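Local structure of soluble secreted antigen MPT53 (Mycobacterium tuberculosis, 1LU4) at residues A[103-108]-A[120-125]. The protein is a secreted, thioredoxin-like disulfide oxidoreductase that probably oxidises reduced, unfolded secreted proteins to give them their disulfide bonds. Numbering follows the deposited sequence.
Sequences FVFYRA and AAMSQD
Both the sulfur and the methyl group of Met-122 lie over one face of the Phe-103 ring, a Met-aromatic contact joined to a CH-pi contact. It sits in the core of a thioredoxin-like fold, between strand 102-106, which lies between 27-32 and the edge strand 112-115, and the loop leading into the C-terminal helix 124-133. Ser-123 N-caps that helix, and Glu-42 OE2 accepts a hydrogen bond from Met-122 N. Met-122 SD stands 4.3 Å from the centroid of the Phe-103 ring, nearly above it. Met-122 CE is 4.1 Å from the same centroid. Methionine suits the place because its long, unbranched chain meets the Phe-103 ring coming from the opposite direction, across a 9.7 Å separation of the CA atoms of Phe-103 and Met-122. Its CG lies anti to the backbone N (chi1 -171°), the chain stays extended through chi2, and a bend at chi3 (-69°) lays the methyl on the ring beside the sulfur. Phenylalanine offers a flat apolar face to this polarisable thioether; Trp-30 and Leu-127 also pack against Phe-103. Two residues along the strand, Phe-105 points to the same side and meets the methyl with its edge, Phe-105 CZ lying 4.2 Å from Met-122 CE.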
loop_
_atom_site.group_PDB
_atom_site.type_symbol
_atom_site.label_atom_id
_atom_site.label_comp_id
_atom_site.label_asym_id
_atom_site.label_seq_id
_atom_site.Cartn_x
_atom_site.Cartn_y
_atom_site.Cartn_z
ATOM N N PHE A 103 5.911 -2.482 2.751
ATOM C CA PHE A 103 5.685 -1.048 2.755
ATOM C C PHE A 103 6.805 -0.315 2.026
ATOM O O PHE A 103 7.971 -0.675 2.229
ATOM C CB PHE A 103 5.656 -0.516 4.173
ATOM C CG PHE A 103 4.547 -0.982 5.076
ATOM C CD1 PHE A 103 4.680 -2.216 5.733
ATOM C CD2 PHE A 103 3.445 -0.197 5.271
ATOM C CE1 PHE A 103 3.685 -2.621 6.594
ATOM C CE2 PHE A 103 2.433 -0.605 6.140
ATOM C CZ PHE A 103 2.589 -1.807 6.775
ATOM N N VAL A 104 6.432 0.720 1.294
ATOM C CA VAL A 104 7.377 1.711 0.811
ATOM C C VAL A 104 6.921 3.043 1.346
ATOM O O VAL A 104 5.840 3.500 1.040
ATOM C CB VAL A 104 7.515 1.719 -0.709
ATOM C CG1 VAL A 104 8.575 2.712 -1.135
ATOM C CG2 VAL A 104 7.841 0.314 -1.319
ATOM N N PHE A 105 7.818 3.700 2.114
ATOM C CA PHE A 105 7.535 4.976 2.757
ATOM C C PHE A 105 8.238 6.068 1.970
ATOM O O PHE A 105 9.497 6.132 2.012
ATOM C CB PHE A 105 8.043 4.917 4.195
ATOM C CG PHE A 105 7.264 3.985 5.081
ATOM C CD1 PHE A 105 6.061 4.358 5.639
ATOM C CD2 PHE A 105 7.768 2.697 5.312
ATOM C CE1 PHE A 105 5.344 3.502 6.415
ATOM C CE2 PHE A 105 7.059 1.810 6.111
ATOM C CZ PHE A 105 5.852 2.225 6.651
ATOM N N TYR A 106 7.510 6.905 1.247
ATOM C CA TYR A 106 8.094 7.959 0.414
ATOM C C TYR A 106 7.970 9.323 1.068
ATOM O O TYR A 106 6.918 9.738 1.538
ATOM C CB TYR A 106 7.295 8.088 -0.842
ATOM C CG TYR A 106 7.640 7.131 -1.984
ATOM C CD1 TYR A 106 8.788 7.344 -2.711
ATOM C CD2 TYR A 106 6.840 6.068 -2.279
ATOM C CE1 TYR A 106 9.112 6.502 -3.734
ATOM C CE2 TYR A 106 7.158 5.211 -3.343
ATOM C CZ TYR A 106 8.298 5.437 -4.053
ATOM O OH TYR A 106 8.614 4.589 -5.095
ATOM N N ARG A 107 9.108 10.010 1.081
ATOM C CA ARG A 107 9.122 11.431 1.356
ATOM C C ARG A 107 8.777 12.201 0.078
ATOM O O ARG A 107 8.888 11.680 -1.031
ATOM C CB ARG A 107 10.498 11.903 1.845
ATOM C CG ARG A 107 10.857 11.268 3.204
ATOM C CD ARG A 107 12.187 11.909 3.639
ATOM N NE ARG A 107 12.049 13.323 3.951
ATOM C CZ ARG A 107 11.742 13.788 5.160
ATOM N NH1 ARG A 107 11.544 12.929 6.162
ATOM N NH2 ARG A 107 11.643 15.093 5.340
ATOM N N ALA A 108 8.377 13.484 0.254
ATOM C CA ALA A 108 8.052 14.331 -0.895
ATOM C C ALA A 108 9.245 14.505 -1.814
ATOM O O ALA A 108 9.079 14.712 -3.005
ATOM C CB ALA A 108 7.572 15.707 -0.381
ATOM N N ALA A 120 6.539 -11.072 10.984
ATOM C CA ALA A 120 5.663 -10.424 11.914
ATOM C C ALA A 120 4.907 -9.270 11.279
ATOM O O ALA A 120 5.400 -8.693 10.335
ATOM C CB ALA A 120 6.443 -9.899 13.120
ATOM N N ALA A 121 3.750 -8.949 11.817
ATOM C CA ALA A 121 3.030 -7.742 11.358
ATOM C C ALA A 121 3.631 -6.509 12.003
ATOM O O ALA A 121 3.963 -6.530 13.191
ATOM C CB ALA A 121 1.572 -7.938 11.739
ATOM N N MET A 122 3.699 -5.442 11.223
ATOM C CA MET A 122 4.085 -4.157 11.804
ATOM C C MET A 122 3.011 -3.664 12.761
ATOM O O MET A 122 1.833 -3.697 12.433
ATOM C CB MET A 122 4.269 -3.145 10.690
ATOM C CG MET A 122 4.890 -1.831 11.214
ATOM S SD MET A 122 5.045 -0.578 9.901
ATOM C CE MET A 122 6.305 -1.314 8.921
ATOM N N SER A 123 3.438 -3.153 13.933
ATOM C CA SER A 123 2.463 -2.635 14.911
ATOM C C SER A 123 1.992 -1.267 14.426
ATOM O O SER A 123 2.627 -0.538 13.670
ATOM C CB SER A 123 3.098 -2.464 16.285
ATOM O OG SER A 123 4.099 -1.389 16.246
ATOM N N GLN A 124 0.839 -0.870 15.019
ATOM C CA GLN A 124 0.355 0.488 14.740
ATOM C C GLN A 124 1.299 1.566 15.216
ATOM O O GLN A 124 1.504 2.565 14.529
ATOM C CB GLN A 124 -1.042 0.691 15.362
ATOM C CG GLN A 124 -1.642 2.027 14.873
ATOM C CD GLN A 124 -3.001 2.314 15.434
ATOM O OE1 GLN A 124 -3.514 3.443 15.405
ATOM N NE2 GLN A 124 -3.660 1.322 15.986
ATOM N N ASP A 125 1.860 1.375 16.412
ATOM C CA ASP A 125 2.794 2.368 16.921
ATOM C C ASP A 125 3.976 2.525 15.975
ATOM O O ASP A 125 4.426 3.631 15.704
ATOM C CB ASP A 125 3.289 1.968 18.313
ATOM C CG ASP A 125 2.334 2.366 19.420
ATOM O OD1 ASP A 125 1.169 2.760 19.215
ATOM O OD2 ASP A 125 2.775 2.273 20.594
#